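PDB 3HAZ: proline dehydrogenase from Bradyrhizobium japonicum USDA 110, which probably oxidises proline to glutamate in two steps, using an FAD-dependent proline dehydrogenase and an NAD-dependent aldehyde dehydrogenase carried on one chain. Local coordinates for residues T569-G572 and I573-A576; C618-Y621 and A622-R626; Q262-D265 and L266-A270; R202-A205 and D206-Y210. One frame throughout, in Å; residues are numbered along the deposited sequence.

Contact 1: residues T569-G572 and I573-A576; sequences TPAG and IRAA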
loop_
_atom_site.group_PDB
_atom_site.type_symbol
_atom_site.label_atom_id
_atom_site.label_comp_id
_atom_site.label_asym_id
_atom_site.label_seq_id
_atom_site.Cartn_x
_atom_site.Cartn_y
_atom_site.Cartn_z
ATOM N N THR A 569 35.715 -5.813 -12.524
ATOM C CA THR A 569 35.168 -4.460 -12.528
ATOM C C THR A 569 33.666 -4.497 -12.211
ATOM O O THR A 569 32.923 -5.278 -12.801
ATOM C CB THR A 569 35.426 -3.771 -13.876
ATOM O OG1 THR A 569 36.841 -3.667 -14.083
ATOM C CG2 THR A 569 34.799 -2.378 -13.907
ATOM N N PRO A 570 33.215 -3.666 -11.256
ATOM C CA PRO A 570 31.793 -3.634 -10.875
ATOM C C PRO A 570 30.850 -3.491 -12.077
ATOM O O PRO A 570 31.145 -2.738 -13.009
ATOM C CB PRO A 570 31.699 -2.398 -9.977
ATOM C CG PRO A 570 33.084 -2.284 -9.365
ATOM C CD PRO A 570 34.044 -2.774 -10.421
ATOM N N ALA A 571 29.725 -4.204 -12.043
ATOM C CA ALA A 571 28.768 -4.198 -13.149
ATOM C C ALA A 571 28.280 -2.792 -13.508
ATOM O O ALA A 571 28.100 -2.469 -14.685
ATOM C CB ALA A 571 27.588 -5.115 -12.844
ATOM N N GLY A 572 28.072 -1.958 -12.496
ATOM C CA GLY A 572 27.627 -0.592 -12.723
ATOM C C GLY A 572 28.626 0.196 -13.552
ATOM O O GLY A 572 28.252 1.038 -14.372
ATOM N N ILE A 573 29.907 -0.087 -13.342
ATOM C CA ILE A 573 30.960 0.583 -14.096
ATOM C C ILE A 573 31.022 0.073 -15.539
ATOM O O ILE A 573 31.244 0.848 -16.470
ATOM C CB ILE A 573 32.332 0.451 -13.396
ATOM C CG1 ILE A 573 32.289 1.144 -12.029
ATOM C CG2 ILE A 573 33.443 1.043 -14.258
ATOM C CD1 ILE A 573 33.595 1.069 -11.258
ATOM N N ARG A 574 30.812 -1.229 -15.730
ATOM C CA ARG A 574 30.754 -1.776 -17.083
ATOM C C ARG A 574 29.544 -1.197 -17.822
ATOM O O ARG A 574 29.648 -0.784 -18.979
ATOM C CB ARG A 574 30.698 -3.308 -17.067
ATOM C CG ARG A 574 31.740 -3.967 -16.167
ATOM C CD ARG A 574 32.013 -5.417 -16.562
ATOM N NE ARG A 574 30.859 -6.292 -16.363
ATOM C CZ ARG A 574 30.687 -7.090 -15.310
ATOM N NH1 ARG A 574 31.587 -7.127 -14.342
ATOM N NH2 ARG A 574 29.604 -7.857 -15.224
ATOM N N ALA A 575 28.405 -1.152 -17.138
ATOM C CA ALA A 575 27.175 -0.615 -17.719
ATOM C C ALA A 575 27.343 0.848 -18.114
ATOM O O ALA A 575 26.853 1.290 -19.163
ATOM C CB ALA A 575 26.012 -0.776 -16.739
ATOM N N ALA A 576 28.046 1.597 -17.273
ATOM C CA ALA A 576 28.269 3.011 -17.532
ATOM C C ALA A 576 29.091 3.201 -18.804
ATOM O O ALA A 576 28.911 4.181 -19.524
ATOM C CB ALA A 576 28.962 3.683 -16.328
#

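Contact 2: residues C618-Y621 and A622-R626; sequences CRYY and AAQGR. With SO4 (sulfate ion), chain G.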
loop_
_atom_site.group_PDB
_atom_site.type_symbol
_atom_site.label_atom_id
_atom_site.label_comp_id
_atom_site.label_asym_id
_atom_site.label_seq_id
_atom_site.Cartn_x
_atom_site.Cartn_y
_atom_site.Cartn_z
ATOM N N CYS A 618 23.604 -0.931 -26.797
ATOM C CA CYS A 618 24.420 -0.497 -25.666
ATOM C C CYS A 618 23.574 -0.208 -24.426
ATOM O O CYS A 618 23.895 -0.660 -23.323
ATOM C CB CYS A 618 25.244 0.738 -26.038
ATOM S SG CYS A 618 26.490 0.460 -27.319
ATOM N N ARG A 619 22.496 0.547 -24.605
ATOM C CA ARG A 619 21.669 0.943 -23.470
ATOM C C ARG A 619 20.887 -0.237 -22.907
ATOM O O ARG A 619 20.740 -0.372 -21.701
ATOM C CB ARG A 619 20.730 2.090 -23.849
ATOM C CG ARG A 619 21.455 3.352 -24.288
ATOM C CD ARG A 619 20.574 4.589 -24.196
ATOM N NE ARG A 619 21.307 5.781 -24.616
ATOM C CZ ARG A 619 21.265 6.289 -25.844
ATOM N NH1 ARG A 619 20.509 5.715 -26.772
ATOM N NH2 ARG A 619 21.976 7.368 -26.142
ATOM N N TYR A 620 20.400 -1.099 -23.790
ATOM C CA TYR A 620 19.632 -2.260 -23.369
ATOM C C TYR A 620 20.497 -3.296 -22.644
ATOM O O TYR A 620 20.126 -3.788 -21.576
ATOM C CB TYR A 620 18.921 -2.904 -24.563
ATOM C CG TYR A 620 18.148 -4.144 -24.177
ATOM C CD1 TYR A 620 16.953 -4.053 -23.468
ATOM C CD2 TYR A 620 18.624 -5.405 -24.497
ATOM C CE1 TYR A 620 16.245 -5.196 -23.105
ATOM C CE2 TYR A 620 17.927 -6.548 -24.136
ATOM C CZ TYR A 620 16.743 -6.436 -23.441
ATOM O OH TYR A 620 16.067 -7.578 -23.085
ATOM N N TYR A 621 21.649 -3.631 -23.216
ATOM C CA TYR A 621 22.551 -4.542 -22.518
ATOM C C TYR A 621 23.070 -3.923 -21.216
ATOM O O TYR A 621 23.296 -4.627 -20.225
ATOM C CB TYR A 621 23.700 -5.009 -23.422
ATOM C CG TYR A 621 23.228 -5.880 -24.565
ATOM C CD1 TYR A 621 22.116 -6.704 -24.417
ATOM C CD2 TYR A 621 23.895 -5.887 -25.785
ATOM C CE1 TYR A 621 21.668 -7.498 -25.461
ATOM C CE2 TYR A 621 23.459 -6.682 -26.832
ATOM C CZ TYR A 621 22.343 -7.483 -26.664
ATOM O OH TYR A 621 21.901 -8.276 -27.700
ATOM N N ALA A 622 23.245 -2.605 -21.202
ATOM C CA ALA A 622 23.664 -1.959 -19.962
ATOM C C ALA A 622 22.584 -2.161 -18.908
ATOM O O ALA A 622 22.876 -2.495 -17.759
ATOM C CB ALA A 622 23.946 -0.477 -20.177
ATOM N N ALA A 623 21.327 -1.984 -19.313
ATOM C CA ALA A 623 20.199 -2.085 -18.391
ATOM C C ALA A 623 19.981 -3.513 -17.900
ATOM O O ALA A 623 19.769 -3.737 -16.712
ATOM C CB ALA A 623 18.920 -1.534 -19.042
ATOM N N GLN A 624 20.004 -4.476 -18.819
ATOM C CA GLN A 624 19.881 -5.883 -18.448
ATOM C C GLN A 624 21.108 -6.305 -17.643
ATOM O O GLN A 624 21.018 -7.123 -16.729
ATOM C CB GLN A 624 19.735 -6.779 -19.686
ATOM C CG GLN A 624 18.465 -6.540 -20.506
ATOM C CD GLN A 624 17.191 -6.720 -19.695
ATOM O OE1 GLN A 624 16.403 -5.786 -19.541
ATOM N NE2 GLN A 624 16.985 -7.919 -19.170
ATOM N N GLY A 625 22.258 -5.738 -17.992
ATOM C CA GLY A 625 23.489 -6.021 -17.277
ATOM C C GLY A 625 23.414 -5.711 -15.792
ATOM O O GLY A 625 23.888 -6.498 -14.967
ATOM N N ARG A 626 22.829 -4.569 -15.435
ATOM C CA ARG A 626 22.713 -4.212 -14.020
ATOM C C ARG A 626 21.757 -5.145 -13.298
ATOM O O ARG A 626 21.995 -5.525 -12.162
ATOM C CB ARG A 626 22.249 -2.767 -13.831
ATOM C CG ARG A 626 23.251 -1.714 -14.259
ATOM C CD ARG A 626 22.791 -0.333 -13.797
ATOM N NE ARG A 626 23.739 0.708 -14.171
ATOM C CZ ARG A 626 23.613 1.479 -15.244
ATOM N NH1 ARG A 626 24.528 2.401 -15.509
ATOM N NH2 ARG A 626 22.571 1.327 -16.047
HETATM S S SO4 G . 24.858 1.448 -10.425
HETATM O O1 SO4 G . 23.600 1.518 -9.686
HETATM O O2 SO4 G . 25.944 1.084 -9.514
HETATM O O3 SO4 G . 24.739 0.436 -11.472
HETATM O O4 SO4 G . 25.147 2.746 -11.027
#

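Contact 3: residues Q262-D265 and L266-A270; sequences QLLD and LAQRA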
loop_
_atom_site.group_PDB
_atom_site.type_symbol
_atom_site.label_atom_id
_atom_site.label_comp_id
_atom_site.label_asym_id
_atom_site.label_seq_id
_atom_site.Cartn_x
_atom_site.Cartn_y
_atom_site.Cartn_z
ATOM N N GLN A 262 -0.324 16.269 -63.607
ATOM C CA GLN A 262 -1.497 15.428 -63.415
ATOM C C GLN A 262 -2.582 16.165 -62.630
ATOM O O GLN A 262 -3.740 16.201 -63.048
ATOM C CB GLN A 262 -1.111 14.130 -62.696
ATOM C CG GLN A 262 0.107 13.436 -63.281
ATOM C CD GLN A 262 -0.198 12.628 -64.524
ATOM O OE1 GLN A 262 -1.193 12.863 -65.217
ATOM N NE2 GLN A 262 0.670 11.665 -64.822
ATOM N N LEU A 263 -2.205 16.744 -61.493
ATOM C CA LEU A 263 -3.146 17.480 -60.650
ATOM C C LEU A 263 -3.679 18.698 -61.388
ATOM O O LEU A 263 -4.831 19.086 -61.210
ATOM C CB LEU A 263 -2.483 17.936 -59.344
ATOM C CG LEU A 263 -3.447 18.505 -58.292
ATOM C CD1 LEU A 263 -4.402 17.424 -57.786
ATOM C CD2 LEU A 263 -2.710 19.154 -57.123
ATOM N N LEU A 264 -2.827 19.308 -62.205
ATOM C CA LEU A 264 -3.239 20.456 -63.006
ATOM C C LEU A 264 -4.317 20.064 -64.019
ATOM O O LEU A 264 -5.322 20.752 -64.163
ATOM C CB LEU A 264 -2.035 21.076 -63.724
ATOM C CG LEU A 264 -2.365 22.274 -64.615
ATOM C CD1 LEU A 264 -3.151 23.322 -63.846
ATOM C CD2 LEU A 264 -1.099 22.879 -65.212
ATOM N N ASP A 265 -4.097 18.954 -64.717
ATOM C CA ASP A 265 -5.057 18.448 -65.695
ATOM C C ASP A 265 -6.424 18.243 -65.047
ATOM O O ASP A 265 -7.453 18.657 -65.589
ATOM C CB ASP A 265 -4.543 17.136 -66.300
ATOM C CG ASP A 265 -5.385 16.647 -67.473
ATOM O OD1 ASP A 265 -6.518 17.132 -67.667
ATOM O OD2 ASP A 265 -4.904 15.764 -68.207
ATOM N N LEU A 266 -6.432 17.612 -63.878
ATOM C CA LEU A 266 -7.682 17.387 -63.161
ATOM C C LEU A 266 -8.347 18.699 -62.709
ATOM O O LEU A 266 -9.554 18.851 -62.833
ATOM C CB LEU A 266 -7.471 16.438 -61.982
ATOM C CG LEU A 266 -7.143 14.971 -62.303
ATOM C CD1 LEU A 266 -6.913 14.170 -61.013
ATOM C CD2 LEU A 266 -8.234 14.317 -63.156
ATOM N N ALA A 267 -7.557 19.641 -62.204
ATOM C CA ALA A 267 -8.079 20.946 -61.790
ATOM C C ALA A 267 -8.712 21.697 -62.967
ATOM O O ALA A 267 -9.754 22.332 -62.821
ATOM C CB ALA A 267 -6.967 21.790 -61.168
ATOM N N GLN A 268 -8.067 21.620 -64.126
ATOM C CA GLN A 268 -8.573 22.255 -65.336
ATOM C C GLN A 268 -9.922 21.657 -65.741
ATOM O O GLN A 268 -10.829 22.371 -66.160
ATOM C CB GLN A 268 -7.566 22.114 -66.475
ATOM C CG GLN A 268 -6.213 22.801 -66.227
ATOM C CD GLN A 268 -5.225 22.556 -67.361
ATOM O OE1 GLN A 268 -5.388 21.614 -68.144
ATOM N NE2 GLN A 268 -4.203 23.406 -67.462
ATOM N N ARG A 269 -10.047 20.345 -65.605
ATOM C CA ARG A 269 -11.286 19.665 -65.948
ATOM C C ARG A 269 -12.401 20.076 -64.999
ATOM O O ARG A 269 -13.555 20.206 -65.408
ATOM C CB ARG A 269 -11.088 18.154 -65.910
ATOM C CG ARG A 269 -10.320 17.606 -67.108
ATOM C CD ARG A 269 -9.710 16.254 -66.777
ATOM N NE ARG A 269 -9.007 15.677 -67.913
ATOM C CZ ARG A 269 -9.587 14.925 -68.841
ATOM N NH1 ARG A 269 -10.887 14.666 -68.772
ATOM N NH2 ARG A 269 -8.868 14.438 -69.839
ATOM N N ALA A 270 -12.049 20.263 -63.727
ATOM C CA ALA A 270 -12.998 20.716 -62.719
ATOM C C ALA A 270 -13.382 22.173 -62.981
ATOM O O ALA A 270 -14.549 22.548 -62.887
ATOM C CB ALA A 270 -12.392 20.565 -61.324
HETATM O O HOH W 1 -7.373 19.319 -68.784
HETATM O O HOH W 2 -6.094 14.472 -70.079
#

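Contact 4: residues R202-A205 and D206-Y210; sequences RTAA and DARRY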
loop_
_atom_site.group_PDB
_atom_site.type_symbol
_atom_site.label_atom_id
_atom_site.label_comp_id
_atom_site.label_asym_id
_atom_site.label_seq_id
_atom_site.Cartn_x
_atom_site.Cartn_y
_atom_site.Cartn_z
ATOM N N ARG A 202 0.120 2.242 -55.479
ATOM C CA ARG A 202 1.315 1.427 -55.297
ATOM C C ARG A 202 2.064 1.233 -56.612
ATOM O O ARG A 202 3.251 0.910 -56.619
ATOM C CB ARG A 202 0.940 0.060 -54.722
ATOM C CG ARG A 202 0.980 -0.013 -53.207
ATOM C CD ARG A 202 0.072 1.012 -52.557
ATOM N NE ARG A 202 0.109 0.913 -51.100
ATOM C CZ ARG A 202 -0.806 1.430 -50.289
ATOM N NH1 ARG A 202 -0.681 1.279 -48.977
ATOM N NH2 ARG A 202 -1.850 2.090 -50.788
ATOM N N THR A 203 1.365 1.412 -57.726
ATOM C CA THR A 203 1.951 1.156 -59.039
ATOM C C THR A 203 1.674 2.333 -59.958
ATOM O O THR A 203 0.808 3.162 -59.671
ATOM C CB THR A 203 1.380 -0.125 -59.681
ATOM O OG1 THR A 203 0.071 0.139 -60.205
ATOM C CG2 THR A 203 1.295 -1.251 -58.650
ATOM N N ALA A 204 2.417 2.406 -61.058
ATOM C CA ALA A 204 2.190 3.423 -62.074
ATOM C C ALA A 204 0.787 3.267 -62.655
ATOM O O ALA A 204 0.076 4.250 -62.879
ATOM C CB ALA A 204 3.259 3.328 -63.180
ATOM N N ALA A 205 0.381 2.026 -62.892
ATOM C CA ALA A 205 -0.962 1.782 -63.395
ATOM C C ALA A 205 -2.041 2.238 -62.397
ATOM O O ALA A 205 -3.077 2.746 -62.814
ATOM C CB ALA A 205 -1.145 0.313 -63.791
ATOM N N ASP A 206 -1.800 2.081 -61.091
ATOM C CA ASP A 206 -2.766 2.571 -60.090
ATOM C C ASP A 206 -2.960 4.074 -60.244
ATOM O O ASP A 206 -4.086 4.567 -60.246
ATOM C CB ASP A 206 -2.286 2.330 -58.658
ATOM C CG ASP A 206 -2.507 0.911 -58.184
ATOM O OD1 ASP A 206 -3.446 0.248 -58.663
ATOM O OD2 ASP A 206 -1.735 0.470 -57.301
ATOM N N ALA A 207 -1.845 4.798 -60.331
ATOM C CA ALA A 207 -1.884 6.254 -60.447
ATOM C C ALA A 207 -2.668 6.730 -61.673
ATOM O O ALA A 207 -3.341 7.757 -61.614
ATOM C CB ALA A 207 -0.474 6.832 -60.461
ATOM N N ARG A 208 -2.567 5.994 -62.782
ATOM C CA ARG A 208 -3.305 6.331 -64.005
ATOM C C ARG A 208 -4.790 6.025 -63.833
ATOM O O ARG A 208 -5.656 6.787 -64.272
ATOM C CB ARG A 208 -2.761 5.557 -65.215
ATOM C CG ARG A 208 -1.306 5.869 -65.566
ATOM C CD ARG A 208 -0.952 5.450 -67.002
ATOM N NE ARG A 208 -0.991 4.000 -67.187
ATOM C CZ ARG A 208 0.010 3.183 -66.863
ATOM N NH1 ARG A 208 1.121 3.678 -66.332
ATOM N NH2 ARG A 208 -0.100 1.875 -67.060
ATOM N N ARG A 209 -5.078 4.893 -63.201
ATOM C CA ARG A 209 -6.458 4.489 -62.978
ATOM C C ARG A 209 -7.170 5.521 -62.112
ATOM O O ARG A 209 -8.294 5.915 -62.403
ATOM C CB ARG A 209 -6.516 3.118 -62.307
ATOM C CG ARG A 209 -7.915 2.712 -61.897
ATOM C CD ARG A 209 -7.966 1.250 -61.501
ATOM N NE ARG A 209 -7.146 0.981 -60.326
ATOM C CZ ARG A 209 -7.526 1.244 -59.083
ATOM N NH1 ARG A 209 -8.716 1.793 -58.852
ATOM N NH2 ARG A 209 -6.717 0.961 -58.071
ATOM N N TYR A 210 -6.509 5.956 -61.043
ATOM C CA TYR A 210 -7.103 6.946 -60.150
ATOM C C TYR A 210 -7.298 8.273 -60.858
ATOM O O TYR A 210 -8.332 8.917 -60.692
ATOM C CB TYR A 210 -6.248 7.154 -58.895
ATOM C CG TYR A 210 -6.301 6.012 -57.915
ATOM C CD1 TYR A 210 -7.517 5.558 -57.421
ATOM C CD2 TYR A 210 -5.130 5.392 -57.468
ATOM C CE1 TYR A 210 -7.576 4.514 -56.515
ATOM C CE2 TYR A 210 -5.176 4.354 -56.558
ATOM C CZ TYR A 210 -6.404 3.920 -56.084
ATOM O OH TYR A 210 -6.462 2.888 -55.178
#

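Contact 1: residues T569-G572 and I573-A576
P570 O accepts the amide of R574 at 3.1 Å and takes a weaker bond from I573 N, as helix 571-587 starts. The next turn follows with A575 N on A571 O. P570 is the N-cap residue. The P570 ring lies alongside I573, pointing the same way, with P570 CG 3.9 Å from I573 CD1. T569 meets I573 at about a right angle, methyl to methyl, CG2 to CG2 at 3.7 Å. T569 OG1 turns elsewhere, to G565 O. R574 folds back toward the start of the helix. The bend is at chi3 (-66°), and it carries the guanidinium over A571, whose CA sits 4.1 Å above the centre of one face. R574 NH1 then makes a weak, bent bond to T569 O (2.8 Å, 120°). NE is held by M675 O, and F629 of helix 604-629 touches both R574 and A571. Were R574 an alanine, T569 O and M675 O would probably lose these donors, and a gap would be likely to open beside A571. This is a helix N-terminus with proline at the N-cap, in the aldehyde dehydrogenase part of the chain.

Contact 2: residues C618-Y621 and A622-R626
Y620 and Q624 make a CH-pi pair one turn apart on helix 604-629, in the aldehyde dehydrogenase part of the chain. Here the helix is largely buried and packs against helix 571-587 and helix 664-675. Y620 has its CG anti to the backbone N, which swings the ring under the Q624 side chain. Q624 CG lies over one face of the Y620 ring, 3.7 Å from the centroid and 22° off the normal. It is displaced toward the hydroxyl end, and the ring atom nearest to Q624 CG is Y620 CZ at 3.4 Å. The bend of Q624 at chi2 then sets the amide nearly parallel to the ring, by its hydroxyl end, with the two planes 18° apart. Q624 OE1 is 3.6 Å from Y620 CE1. V951 and P971 also touch Y620.

The backbone below is regular. Q624 N meets Y620 O at 2.8 Å, and A622, A623 and G625 N bond to C618, R619 and Y621 O. Y621 points to another side. Its OH takes part in a hydrogen bond with G969 N, and its ring meets those of F617 and Y973. Its side chain is about 9 Å from that of E760, the predicted active-site residue.

The charged groups face helix 571-587. R619 pairs with E586, and R626 NH2 with E579. R626 is extended from CG to NE. Its guanidinium meets a sulfate ion, probably from the crystallisation liquor, at the edge: R626 NE to sulfate O3 is 2.9 Å, a weak bond bent to 128°.

Contact 3: residues Q262-D265 and L266-A270
D265 and R269 form a salt bridge one turn apart on helix 252-272. This helix comes between strands 235-238 and 276-279 in the sequence of the proline dehydrogenase TIM barrel.

Charge comes first. D265 OD1 takes the NE-H of R269 at 2.9 Å. The donor comes from above the carboxylate plane, 41° out of it, while OD1 stays close to the guanidinium plane. The two planes are 35° apart. D265 CG is anti to the backbone N (chi1 -172°), which swings the carboxylate along the helix toward R269. A leucine in place of R269 would probably leave the D265 carboxylate without its positive mate, held mainly by water, and cost a bridging water its donor.

Backbone bonds are the regular helical set: the amides of L266, A267, Q268 and R269 bond to the carbonyls of Q262, L263, L264 and D265.

Apolar packing is on two sides. L263 and L266 face F277 and L243 on the barrel side, and L266 also touches F211 and Y214 of helix 204-223. L264 instead lies under the amide of Q268, with its CG 3.6 Å from NE2. That nitrogen is hydrogen-bonded to S302, whose side chain also touches L264.

Water completes the polar edge. One molecule lies 2.6 Å from D265 OD1 and 3.1 Å from Q268 OE1. A second bridges the ion pair, giving a proton to D265 OD2 at 2.6 Å and accepting from R269 NH2 at 2.8 Å.

Contact 4: residues R202-A205 and D206-Y210
T203 and D206 cross obliquely in a capping box at the start of helix 204-223. The helix connects strands 193-196 and 235-238 in a beta-alpha-beta unit of the proline dehydrogenase barrel. T203 is the N-cap. With chi1 at 77°, its OG1 sits between the backbone N and the carbonyl carbon and accepts the amide of D206 at 2.8 Å. D206 reaches back with its carboxylate. D206 OD2 uses its anti lone pair for R202 N at 3.1 Å and takes a weaker bond from T203 N at 3.3 Å. Two backbone amides before the first turn thus share one oxygen. The other oxygen, OD1, turns to R209, in a long, weak salt bridge with NH2. R209 NH1 pairs with D451, which also bonds Y210 OH. R202 turns its guanidinium away from the box. It bonds G200 O and forms a salt bridge with D780, linking this end of the helix to helix 775-787 in the aldehyde dehydrogenase part. R208 bends at chi3 (-66°) and folds back over the first turn. One face of the R208 guanidinium lies against A205, with A205 CA 3.7 Å above the plane and R208 NH2 3.8 Å from A205 CB.

Overall arrangement
The four contacts form two pairs on opposite sides of the chain's centre. Contacts 1 and 2 touch, with centres 10 Å apart. A575 O packs on A622 CB at 3.6 Å, and A575 CB on R626 CZ at 3.6 Å, joining two helices of the aldehyde dehydrogenase part. The sulfate on R626 also lies beside G572. Contacts 3 and 4 are on neighbouring barrel helices, centres 16 Å apart, with nearest atoms about 5 Å apart and no touch. Between the pairs, centres lie 48 to 65 Å apart. Contact 2 is nearest the NAD site: the Y621 side chain is about 10 Å from the bound NAD. In contact 3, the L263 side chain is about 12 Å from FAD.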